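Local coordinates for protein fructosyl amine: oxygen oxidoreductase (Aspergillus fumigatus, PDB 3DJE) that oxidatively deglycates fructosyl amino acids (Amadori products), as an FAD-dependent amadoriase with oxygen as the electron acceptor, at residues Pro85-Tyr90 against Arg161-Ala166; Asn195-Ala200 against Pro351-Leu356; Lys228-Pro233 against Trp395-Ala400; Tyr284-Gln289 against Val418-Asp423. One frame throughout, in Å; residues are numbered along the deposited sequence.

Contact 1. Residues Pro85-Tyr90 against Arg161-Ala166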
# COMPACT_ATOMS: atom_id res chain seq x y z
N PRO A 85 15.21 9.85 12.14
CA PRO A 85 15.12 11.26 11.70
C PRO A 85 14.71 11.41 10.24
O PRO A 85 14.14 12.45 9.86
CB PRO A 85 16.55 11.79 11.91
CG PRO A 85 17.16 10.88 12.88
CD PRO A 85 16.54 9.54 12.71
N LEU A 86 14.98 10.40 9.42
CA LEU A 86 14.63 10.48 8.01
C LEU A 86 13.12 10.39 7.80
O LEU A 86 12.59 10.97 6.86
CB LEU A 86 15.31 9.36 7.21
CG LEU A 86 15.17 9.43 5.69
CD1 LEU A 86 15.95 10.61 5.14
CD2 LEU A 86 15.69 8.12 5.13
N PHE A 87 12.43 9.66 8.69
CA PHE A 87 10.99 9.39 8.50
C PHE A 87 10.08 10.18 9.43
O PHE A 87 8.93 10.45 9.10
CB PHE A 87 10.69 7.89 8.61
CG PHE A 87 11.30 7.10 7.50
CD1 PHE A 87 10.75 7.17 6.21
CD2 PHE A 87 12.44 6.33 7.70
CE1 PHE A 87 11.33 6.47 5.15
CE2 PHE A 87 13.01 5.63 6.64
CZ PHE A 87 12.45 5.70 5.36
N LYS A 88 10.61 10.56 10.59
CA LYS A 88 9.83 11.36 11.55
C LYS A 88 9.10 12.58 10.94
O LYS A 88 7.95 12.86 11.32
CB LYS A 88 10.72 11.84 12.70
CG LYS A 88 11.13 10.74 13.63
CD LYS A 88 12.11 11.25 14.69
CE LYS A 88 11.55 12.47 15.43
NZ LYS A 88 10.27 12.19 16.15
N PRO A 89 9.74 13.31 10.00
CA PRO A 89 9.07 14.52 9.49
C PRO A 89 7.71 14.29 8.83
O PRO A 89 6.95 15.24 8.66
CB PRO A 89 10.05 15.03 8.42
CG PRO A 89 11.41 14.52 8.87
CD PRO A 89 11.09 13.15 9.44
N TYR A 90 7.45 13.04 8.43
CA TYR A 90 6.31 12.72 7.55
C TYR A 90 5.16 12.08 8.29
O TYR A 90 4.09 11.92 7.71
CB TYR A 90 6.76 11.84 6.37
CG TYR A 90 7.95 12.46 5.71
CD1 TYR A 90 7.84 13.70 5.12
CD2 TYR A 90 9.21 11.87 5.80
CE1 TYR A 90 8.96 14.35 4.57
CE2 TYR A 90 10.34 12.50 5.24
CZ TYR A 90 10.21 13.74 4.65
OH TYR A 90 11.32 14.36 4.11
N ARG A 161 4.05 10.15 -0.30
CA ARG A 161 4.89 10.59 -1.40
C ARG A 161 6.18 11.26 -0.90
O ARG A 161 7.28 10.92 -1.35
CB ARG A 161 4.13 11.52 -2.33
CG ARG A 161 4.98 12.01 -3.49
CD ARG A 161 4.38 13.29 -4.07
NE ARG A 161 4.69 14.41 -3.19
CZ ARG A 161 4.08 15.59 -3.18
NH1 ARG A 161 3.07 15.88 -4.02
NH2 ARG A 161 4.47 16.50 -2.32
N ASN A 162 6.05 12.19 0.04
CA ASN A 162 7.24 12.87 0.55
C ASN A 162 8.21 11.93 1.28
O ASN A 162 9.43 12.09 1.18
CB ASN A 162 6.84 14.07 1.43
CG ASN A 162 6.24 15.21 0.61
OD1 ASN A 162 6.36 15.25 -0.62
ND2 ASN A 162 5.61 16.15 1.30
N ALA A 163 7.66 10.93 1.99
CA ALA A 163 8.51 9.94 2.68
C ALA A 163 9.25 9.04 1.67
O ALA A 163 10.45 8.72 1.83
CB ALA A 163 7.67 9.07 3.62
N LEU A 164 8.52 8.63 0.63
CA LEU A 164 9.09 7.80 -0.44
C LEU A 164 10.25 8.53 -1.13
O LEU A 164 11.34 7.96 -1.32
CB LEU A 164 7.99 7.43 -1.45
CG LEU A 164 8.38 6.58 -2.66
CD1 LEU A 164 8.91 5.22 -2.23
CD2 LEU A 164 7.13 6.43 -3.55
N VAL A 165 10.02 9.79 -1.49
CA VAL A 165 11.03 10.63 -2.12
C VAL A 165 12.23 10.82 -1.17
O VAL A 165 13.37 10.66 -1.59
CB VAL A 165 10.43 11.98 -2.58
CG1 VAL A 165 11.52 12.95 -3.03
CG2 VAL A 165 9.45 11.76 -3.74
N ALA A 166 11.96 11.11 0.10
CA ALA A 166 13.06 11.30 1.07
C ALA A 166 13.93 10.05 1.15
O ALA A 166 15.16 10.13 1.19
CB ALA A 166 12.51 11.68 2.45

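Contact 2. Residues Asn195-Ala200 against Pro351-Leu356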
# COMPACT_ATOMS: atom_id res chain seq x y z
N ASN A 195 19.09 -22.16 -14.82
CA ASN A 195 18.14 -22.26 -13.71
C ASN A 195 18.36 -21.25 -12.58
O ASN A 195 18.10 -21.54 -11.42
CB ASN A 195 18.06 -23.70 -13.16
CG ASN A 195 17.27 -24.62 -14.06
OD1 ASN A 195 16.77 -24.22 -15.11
ND2 ASN A 195 17.17 -25.89 -13.65
N ASP A 196 18.83 -20.07 -12.95
CA ASP A 196 18.94 -18.98 -11.99
C ASP A 196 18.56 -17.68 -12.69
O ASP A 196 18.46 -17.63 -13.92
CB ASP A 196 20.38 -18.91 -11.47
CG ASP A 196 20.54 -18.04 -10.24
OD1 ASP A 196 19.54 -17.67 -9.62
OD2 ASP A 196 21.71 -17.74 -9.89
N VAL A 197 18.30 -16.64 -11.89
CA VAL A 197 18.09 -15.28 -12.40
C VAL A 197 19.38 -14.50 -12.23
O VAL A 197 19.90 -14.38 -11.11
CB VAL A 197 16.94 -14.58 -11.66
CG1 VAL A 197 16.94 -13.06 -11.97
CG2 VAL A 197 15.61 -15.24 -12.05
N LYS A 198 19.88 -13.96 -13.34
CA LYS A 198 21.20 -13.31 -13.38
C LYS A 198 21.13 -11.79 -13.48
O LYS A 198 22.16 -11.14 -13.61
CB LYS A 198 22.05 -13.85 -14.56
CG LYS A 198 22.33 -15.36 -14.51
CD LYS A 198 22.91 -15.83 -13.19
CE LYS A 198 23.29 -17.31 -13.27
NZ LYS A 198 23.76 -17.83 -11.94
N GLY A 199 19.91 -11.25 -13.43
CA GLY A 199 19.68 -9.80 -13.57
C GLY A 199 18.43 -9.54 -14.39
O GLY A 199 17.47 -10.33 -14.35
N ALA A 200 18.44 -8.44 -15.13
CA ALA A 200 17.27 -8.02 -15.92
C ALA A 200 17.66 -7.34 -17.22
O ALA A 200 18.77 -6.83 -17.35
CB ALA A 200 16.40 -7.06 -15.11
N PRO A 351 13.00 -20.43 -4.05
CA PRO A 351 13.44 -21.80 -3.71
C PRO A 351 14.37 -22.47 -4.73
O PRO A 351 15.15 -23.36 -4.36
CB PRO A 351 12.13 -22.57 -3.61
CG PRO A 351 11.14 -21.80 -4.40
CD PRO A 351 11.54 -20.36 -4.20
N GLN A 352 14.27 -22.05 -5.99
CA GLN A 352 15.11 -22.62 -7.05
C GLN A 352 16.13 -21.64 -7.63
O GLN A 352 17.28 -22.02 -7.89
CB GLN A 352 14.25 -23.20 -8.16
CG GLN A 352 15.06 -23.88 -9.27
CD GLN A 352 14.21 -24.48 -10.36
OE1 GLN A 352 14.73 -25.13 -11.28
NE2 GLN A 352 12.89 -24.30 -10.28
N TYR A 353 15.70 -20.40 -7.87
CA TYR A 353 16.58 -19.37 -8.42
C TYR A 353 17.39 -18.73 -7.29
O TYR A 353 16.93 -17.78 -6.64
CB TYR A 353 15.78 -18.31 -9.19
CG TYR A 353 14.81 -18.88 -10.20
CD1 TYR A 353 15.18 -19.94 -11.04
CD2 TYR A 353 13.52 -18.36 -10.33
CE1 TYR A 353 14.28 -20.48 -11.96
CE2 TYR A 353 12.61 -18.88 -11.26
CZ TYR A 353 13.00 -19.94 -12.07
OH TYR A 353 12.12 -20.46 -12.98
N HIS A 354 18.58 -19.29 -7.08
CA HIS A 354 19.52 -18.94 -6.00
C HIS A 354 19.76 -17.43 -5.79
O HIS A 354 19.93 -16.97 -4.66
CB HIS A 354 20.86 -19.67 -6.29
CG HIS A 354 22.00 -19.27 -5.41
ND1 HIS A 354 22.88 -18.25 -5.74
CD2 HIS A 354 22.44 -19.77 -4.23
CE1 HIS A 354 23.79 -18.13 -4.79
NE2 HIS A 354 23.55 -19.04 -3.86
N SER A 355 19.78 -16.67 -6.88
CA SER A 355 20.19 -15.27 -6.85
C SER A 355 19.01 -14.32 -6.73
O SER A 355 19.21 -13.11 -6.66
CB SER A 355 20.99 -14.92 -8.12
OG SER A 355 22.13 -15.76 -8.26
N LEU A 356 17.79 -14.86 -6.72
CA LEU A 356 16.57 -14.02 -6.69
C LEU A 356 16.00 -13.88 -5.28
O LEU A 356 15.89 -14.87 -4.54
CB LEU A 356 15.50 -14.60 -7.62
CG LEU A 356 14.17 -13.83 -7.74
CD1 LEU A 356 14.39 -12.46 -8.37
CD2 LEU A 356 13.14 -14.63 -8.55
O HOH W 1 19.80 -21.27 -9.05

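Contact 3. Residues Lys228-Pro233 against Trp395-Ala400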
# COMPACT_ATOMS: atom_id res chain seq x y z
N LYS A 228 3.12 -19.11 -8.98
CA LYS A 228 2.26 -20.24 -8.58
C LYS A 228 0.96 -19.77 -7.89
O LYS A 228 0.58 -20.30 -6.84
CB LYS A 228 3.05 -21.20 -7.68
CG LYS A 228 4.43 -21.61 -8.20
CD LYS A 228 4.34 -22.39 -9.49
CE LYS A 228 5.71 -22.84 -9.97
NZ LYS A 228 5.65 -23.37 -11.35
N ASN A 229 0.32 -18.76 -8.47
CA ASN A 229 -0.95 -18.21 -8.00
C ASN A 229 -0.86 -17.50 -6.65
O ASN A 229 -1.88 -17.20 -6.05
CB ASN A 229 -2.08 -19.26 -8.00
CG ASN A 229 -2.33 -19.84 -9.39
OD1 ASN A 229 -2.34 -19.11 -10.39
ND2 ASN A 229 -2.49 -21.15 -9.46
N GLN A 230 0.35 -17.21 -6.19
CA GLN A 230 0.49 -16.55 -4.88
C GLN A 230 0.06 -15.08 -4.86
O GLN A 230 -0.26 -14.55 -3.79
CB GLN A 230 1.91 -16.66 -4.34
CG GLN A 230 2.29 -18.03 -3.82
CD GLN A 230 3.75 -18.08 -3.45
OE1 GLN A 230 4.12 -17.81 -2.31
NE2 GLN A 230 4.59 -18.41 -4.43
N LEU A 231 0.06 -14.42 -6.02
CA LEU A 231 -0.28 -12.98 -6.04
C LEU A 231 -1.54 -12.67 -6.84
O LEU A 231 -1.68 -13.15 -7.95
CB LEU A 231 0.89 -12.14 -6.59
CG LEU A 231 2.26 -12.22 -5.88
CD1 LEU A 231 3.28 -11.38 -6.66
CD2 LEU A 231 2.14 -11.72 -4.45
N ARG A 232 -2.44 -11.86 -6.27
CA ARG A 232 -3.59 -11.35 -7.01
C ARG A 232 -3.47 -9.83 -7.11
O ARG A 232 -3.81 -9.12 -6.15
CB ARG A 232 -4.92 -11.71 -6.32
CG ARG A 232 -6.14 -11.26 -7.14
CD ARG A 232 -7.45 -11.41 -6.34
NE ARG A 232 -7.51 -10.48 -5.21
CZ ARG A 232 -8.45 -10.51 -4.26
NH1 ARG A 232 -9.40 -11.44 -4.29
NH2 ARG A 232 -8.43 -9.62 -3.26
N PRO A 233 -2.99 -9.32 -8.26
CA PRO A 233 -3.02 -7.87 -8.46
C PRO A 233 -4.45 -7.34 -8.33
O PRO A 233 -5.37 -7.85 -8.99
CB PRO A 233 -2.48 -7.70 -9.88
CG PRO A 233 -1.61 -8.87 -10.08
CD PRO A 233 -2.37 -10.00 -9.40
N TRP A 395 8.16 -18.20 0.68
CA TRP A 395 7.58 -18.72 -0.56
C TRP A 395 6.61 -19.85 -0.21
O TRP A 395 6.98 -20.79 0.49
CB TRP A 395 8.71 -19.24 -1.46
CG TRP A 395 8.27 -19.68 -2.82
CD1 TRP A 395 7.99 -20.96 -3.22
CD2 TRP A 395 8.09 -18.85 -3.97
NE1 TRP A 395 7.64 -20.98 -4.55
CE2 TRP A 395 7.69 -19.70 -5.04
CE3 TRP A 395 8.22 -17.47 -4.21
CZ2 TRP A 395 7.41 -19.21 -6.32
CZ3 TRP A 395 7.95 -16.99 -5.50
CH2 TRP A 395 7.55 -17.86 -6.54
N ASN A 396 5.37 -19.73 -0.69
CA ASN A 396 4.28 -20.58 -0.18
C ASN A 396 3.25 -20.95 -1.25
O ASN A 396 2.11 -20.50 -1.18
CB ASN A 396 3.58 -19.86 0.99
CG ASN A 396 2.87 -20.82 1.95
OD1 ASN A 396 2.46 -20.40 3.04
ND2 ASN A 396 2.72 -22.08 1.57
N PRO A 397 3.63 -21.78 -2.24
CA PRO A 397 2.64 -22.13 -3.26
C PRO A 397 1.44 -22.92 -2.71
O PRO A 397 0.33 -22.83 -3.24
CB PRO A 397 3.43 -22.98 -4.26
CG PRO A 397 4.59 -23.48 -3.49
CD PRO A 397 4.93 -22.43 -2.49
N ASP A 398 1.66 -23.67 -1.63
CA ASP A 398 0.61 -24.54 -1.08
C ASP A 398 -0.60 -23.78 -0.54
O ASP A 398 -1.72 -24.28 -0.62
CB ASP A 398 1.18 -25.49 -0.02
CG ASP A 398 2.15 -26.51 -0.62
OD1 ASP A 398 2.08 -26.77 -1.84
OD2 ASP A 398 2.98 -27.07 0.14
N ILE A 399 -0.38 -22.58 -0.01
CA ILE A 399 -1.48 -21.72 0.47
C ILE A 399 -2.29 -21.14 -0.69
O ILE A 399 -3.45 -20.76 -0.52
CB ILE A 399 -0.95 -20.59 1.40
CG1 ILE A 399 -2.07 -20.10 2.33
CG2 ILE A 399 -0.36 -19.42 0.59
CD1 ILE A 399 -1.59 -19.77 3.73
N ALA A 400 -1.67 -21.09 -1.87
CA ALA A 400 -2.28 -20.51 -3.06
C ALA A 400 -2.87 -21.56 -4.01
O ALA A 400 -3.45 -21.22 -5.03
CB ALA A 400 -1.27 -19.65 -3.78
O HOH W 2 -0.07 -22.84 -5.91
O HOH W 3 -4.35 -22.09 -7.46

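Contact 4. Residues Tyr284-Gln289 against Val418-Asp423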
# COMPACT_ATOMS: atom_id res chain seq x y z
N TYR A 284 -10.82 -4.13 -7.15
CA TYR A 284 -11.00 -4.47 -8.57
C TYR A 284 -9.83 -5.31 -9.06
O TYR A 284 -8.67 -4.94 -8.85
CB TYR A 284 -11.04 -3.22 -9.44
CG TYR A 284 -12.25 -2.35 -9.28
CD1 TYR A 284 -13.37 -2.55 -10.08
CD2 TYR A 284 -12.26 -1.29 -8.37
CE1 TYR A 284 -14.49 -1.74 -9.95
CE2 TYR A 284 -13.37 -0.47 -8.23
CZ TYR A 284 -14.49 -0.71 -9.02
OH TYR A 284 -15.59 0.10 -8.90
N THR A 285 -10.12 -6.42 -9.72
CA THR A 285 -9.11 -7.13 -10.49
C THR A 285 -9.21 -6.70 -11.96
O THR A 285 -10.13 -5.98 -12.34
CB THR A 285 -9.29 -8.65 -10.40
OG1 THR A 285 -10.63 -8.98 -10.83
CG2 THR A 285 -9.07 -9.15 -8.97
N ASN A 286 -8.26 -7.13 -12.77
CA ASN A 286 -8.36 -6.94 -14.22
C ASN A 286 -7.98 -8.24 -14.90
O ASN A 286 -6.89 -8.36 -15.48
CB ASN A 286 -7.48 -5.78 -14.68
CG ASN A 286 -7.73 -5.39 -16.14
OD1 ASN A 286 -8.88 -5.29 -16.58
ND2 ASN A 286 -6.66 -5.16 -16.89
N MSE A 287 -8.89 -9.21 -14.80
CA MSE A 287 -8.69 -10.58 -15.27
C MSE A 287 -8.71 -10.67 -16.78
O MSE A 287 -9.73 -10.38 -17.42
CB MSE A 287 -9.75 -11.51 -14.67
CG MSE A 287 -9.72 -11.64 -13.15
SE MSE A 287 -8.02 -12.37 -12.51
CE MSE A 287 -8.40 -12.48 -10.60
N VAL A 288 -7.58 -11.06 -17.36
CA VAL A 288 -7.50 -11.32 -18.79
C VAL A 288 -7.28 -12.81 -19.00
O VAL A 288 -6.65 -13.48 -18.17
CB VAL A 288 -6.39 -10.49 -19.50
CG1 VAL A 288 -6.58 -8.99 -19.25
CG2 VAL A 288 -4.99 -10.95 -19.06
N GLN A 289 -7.83 -13.33 -20.09
CA GLN A 289 -7.58 -14.72 -20.46
C GLN A 289 -6.45 -14.78 -21.47
O GLN A 289 -6.47 -14.09 -22.50
CB GLN A 289 -8.85 -15.38 -21.02
CG GLN A 289 -8.83 -16.90 -20.94
CD GLN A 289 -10.19 -17.52 -21.18
OE1 GLN A 289 -10.86 -17.22 -22.17
NE2 GLN A 289 -10.60 -18.41 -20.27
N VAL A 418 -15.35 -8.94 -4.84
CA VAL A 418 -14.18 -8.50 -5.61
C VAL A 418 -14.65 -8.23 -7.05
O VAL A 418 -15.12 -9.14 -7.76
CB VAL A 418 -13.05 -9.55 -5.59
CG1 VAL A 418 -11.82 -9.07 -6.38
CG2 VAL A 418 -12.65 -9.89 -4.15
N MSE A 419 -14.55 -6.97 -7.46
CA MSE A 419 -15.03 -6.52 -8.76
C MSE A 419 -13.98 -6.68 -9.85
O MSE A 419 -12.87 -7.14 -9.58
CB MSE A 419 -15.50 -5.07 -8.66
CG MSE A 419 -16.60 -4.88 -7.63
SE MSE A 419 -16.86 -3.04 -7.19
CE MSE A 419 -15.23 -2.78 -6.14
N ASP A 420 -14.34 -6.34 -11.08
CA ASP A 420 -13.39 -6.40 -12.19
C ASP A 420 -13.58 -5.23 -13.15
O ASP A 420 -14.71 -4.84 -13.47
CB ASP A 420 -13.49 -7.75 -12.93
CG ASP A 420 -12.28 -8.02 -13.82
OD1 ASP A 420 -11.41 -8.81 -13.41
OD2 ASP A 420 -12.20 -7.42 -14.91
N PHE A 421 -12.47 -4.66 -13.60
CA PHE A 421 -12.52 -3.49 -14.47
C PHE A 421 -13.19 -3.75 -15.82
O PHE A 421 -13.67 -2.81 -16.46
CB PHE A 421 -11.11 -2.91 -14.67
CG PHE A 421 -10.61 -2.11 -13.48
CD1 PHE A 421 -11.27 -0.95 -13.07
CD2 PHE A 421 -9.46 -2.50 -12.80
CE1 PHE A 421 -10.81 -0.20 -11.98
CE2 PHE A 421 -8.99 -1.75 -11.69
CZ PHE A 421 -9.66 -0.61 -11.29
N HIS A 422 -13.21 -5.01 -16.24
CA HIS A 422 -13.93 -5.38 -17.48
C HIS A 422 -15.43 -5.10 -17.37
O HIS A 422 -16.10 -4.95 -18.39
CB HIS A 422 -13.68 -6.85 -17.85
CG HIS A 422 -12.28 -7.12 -18.32
ND1 HIS A 422 -11.27 -7.52 -17.47
CD2 HIS A 422 -11.73 -7.02 -19.55
CE1 HIS A 422 -10.16 -7.67 -18.17
NE2 HIS A 422 -10.41 -7.37 -19.43
N ASP A 423 -15.94 -5.04 -16.14
CA ASP A 423 -17.35 -4.73 -15.88
C ASP A 423 -17.63 -3.23 -15.82
O ASP A 423 -18.79 -2.81 -15.79
CB ASP A 423 -17.82 -5.39 -14.58
CG ASP A 423 -17.72 -6.91 -14.61
OD1 ASP A 423 -17.63 -7.50 -15.71
OD2 ASP A 423 -17.75 -7.52 -13.52

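Contact 1. Residues Pro85-Tyr90 against Arg161-Ala166
Tyr90 and Ala163 mark the closest backbone approach, their CA atoms 6.0 Å apart, where the short 3-10 turn 88-90 leans on helix 160-173; at Leu86 and Ala166 the CA atoms are 7.2 Å apart. The phenol ring of Tyr90 carries most of the contact. Its CG stands beside the backbone N and opposite the carbonyl carbon (chi1 -51°), which lays one ring face on the helix. Ala163 CA sits over that face as a CH-pi donor, 4.1 Å from the ring centroid, and Asn162 O lies above the same face, likewise offset from the centre. Tyr90 CD2 reaches Ala163 CB at 3.9 Å, while at the far end Tyr90 OH comes within 3.4 Å of Ala166 CB. Along the other edge of the ring, still on the helix side, Tyr90 CE1 meets Asn162 CB at 3.8 Å. The opposite ring face is covered by CB of Pro89, so the ring is clamped between its own turn and the helix. Leu86 and Phe87 add looser contacts, Phe87 CD1 lying 4.5 Å from Ala163 CB, and both also touch Leu23 of helix 16-27. No hydrogen bond joins the two segments. Asn162 OD1 is instead gripped side-on by NE and NH2 of Arg161, whose NH2 also pairs with Glu271. Cohesion therefore rests on dispersion and CH-pi contact, with small alanines letting a flat ring approach the helix backbone.

Contact 2. Residues Asn195-Ala200 against Pro351-Leu356
Asp196, in the region of the middle strand of the three-stranded antiparallel sheet 187-209, holds through its carboxylate the type I beta turn Tyr353-Leu356 that leads into strand 356-360 of the Rossmann-type FAD-binding domain. The CA atoms of Asp196 and Tyr353 are 4.3 Å apart. Hydrogen bonds and charge dominate. With CG opposite the backbone N (chi1 -166°), the Asp196 carboxylate turns its two oxygens to one residue of the turn: OD1 takes the amide N of Ser355 at 2.9 Å on its syn lone pair, and OD2 accepts from Ser355 OG at 2.6 Å, also on the syn side. Lys198 NZ reaches Asp196 OD2 from the anti side, 2.9 Å away, in a salt bridge within the strand, which would probably help to keep the buried carboxylate ionised. The turn is closed by the bond from Leu356 N to Tyr353 O. A water extends the polar contact, donating to Asn195 O and accepting from His354 N.

Apolar contacts flank this polar core. Val197 CG2 lies against Tyr353 CD2 at 4.1 Å, and Val197 CB faces Leu356 CB. The Tyr353 ring is further held by a stack on His350 and an edge-to-face meeting with Phe192 of strand 187-193. Together these contacts pin the outlying sheet to the loop between strands 346-347 and 356-360. The carbonyl oxygen Asn195 O lies in the plane of the Tyr353 ring, at its edge, 3.4 Å from Tyr353 CD1.

Contact 3. Residues Lys228-Pro233 against Trp395-Ala400
The carboxamide of Gln230 stands upright on the indole of Trp395, the two planes 89° apart, with its nitrogen pointing at the ring face. Gln230 NE2 lies 3.3 Å above the indole plane, over its centre, and its nearest ring atom is Trp395 CE2 at 3.4 Å. The side chain reaches out extended beyond CG, and a chi3 of 91° swings the amide so that nitrogen and oxygen go to separate tasks. While NE2 rests on the indole and is also hydrogen-bonded to Phe227 O, Gln230 OE1 accepts from the backbone nitrogen Asn396 N at 2.8 Å. That donor comes from above the amide plane, 50° out of it, rather than along a lone pair.

Around this pair the backbones close in. Ala400 CB points into the bend of 228-230, 3.4 Å from Asn229 O and close to Gln230 CA, and Lys228 CB packs on Pro397 CB at 3.9 Å. The lysine chain then bends away, its NZ pairing with Asp226. A water joins Lys228 O to Pro397 O by donating to both, and a second links Ala400 O to Asn229 ND2, the latter bond weak.

The weakly bonded helical turn around 397-400 is thus joined to the chain entering strand 232-242 chiefly through one glutamine. Gripped at both amide atoms, that side chain has little freedom to rotate, and its buried polar groups are satisfied while it lies against an aromatic face.

Contact 4. Residues Tyr284-Gln289 against Val418-Asp423
A short parallel strand, 419-420, extends the large mixed sheet of the enzyme here, pairing with the strand 274-289 through the bridges Tyr284-Met419 and Thr285-Asp420. The backbone bonds run from Thr285 N to Met419 O (2.8 Å) and from Phe421 N to Thr285 O (3.0 Å). Asp420 ties the junction together. Asp420 OD1 accepts from Thr285 OG1 at 2.7 Å on the anti side and from Met287 N at 2.9 Å on its syn lone pair, whereas OD2 takes His422 N, an Asx turn, and His422 ND1. The carboxylate thus gathers four donors, which would probably favour its charged form, and it fixes the histidine ring.

On the other face of the sheet, the Tyr284 ring is sandwiched: selenomethionine Met419 lays CE over one side of the ring, 3.8 Å from the centroid, and Phe421 covers the opposite side in an offset stack, centroids 4.6 Å apart and planes at 13°. Tyr284 CB in turn sits over the Phe421 ring, 3.6 Å from its centroid.

Tyr284 OH goes on to Glu308 and Arg312 of helix 307-320, while Thr285 and Phe421 lean on strand 232-242 and Asn286 bonds to Ile298, just past strand 295-297.

Overall arrangement
Contacts 2, 3 and 4 form a chain of neighbours, whereas contact 1 stands apart, its centre 32 to 34 Å from those of the others. Contact 2 touches contact 3 where Pro351 CG meets Trp395 CD1 at 3.5 Å. Contact 3 meets contact 4 through Arg232, whose NH1 lies 3.6 Å from Val418 CG2; strands 232-242 and 274-289 are neighbours in one sheet. FAD lies about 11 Å from the Ala163 side chain of contact 1, 12 Å from Leu356, 14 Å from Gln230 and 10 Å from Phe421. The Val418 side chain is also about 10 Å from the bound substrate analogue FSA, so contact 4 lies near neither ligand closely enough to touch it.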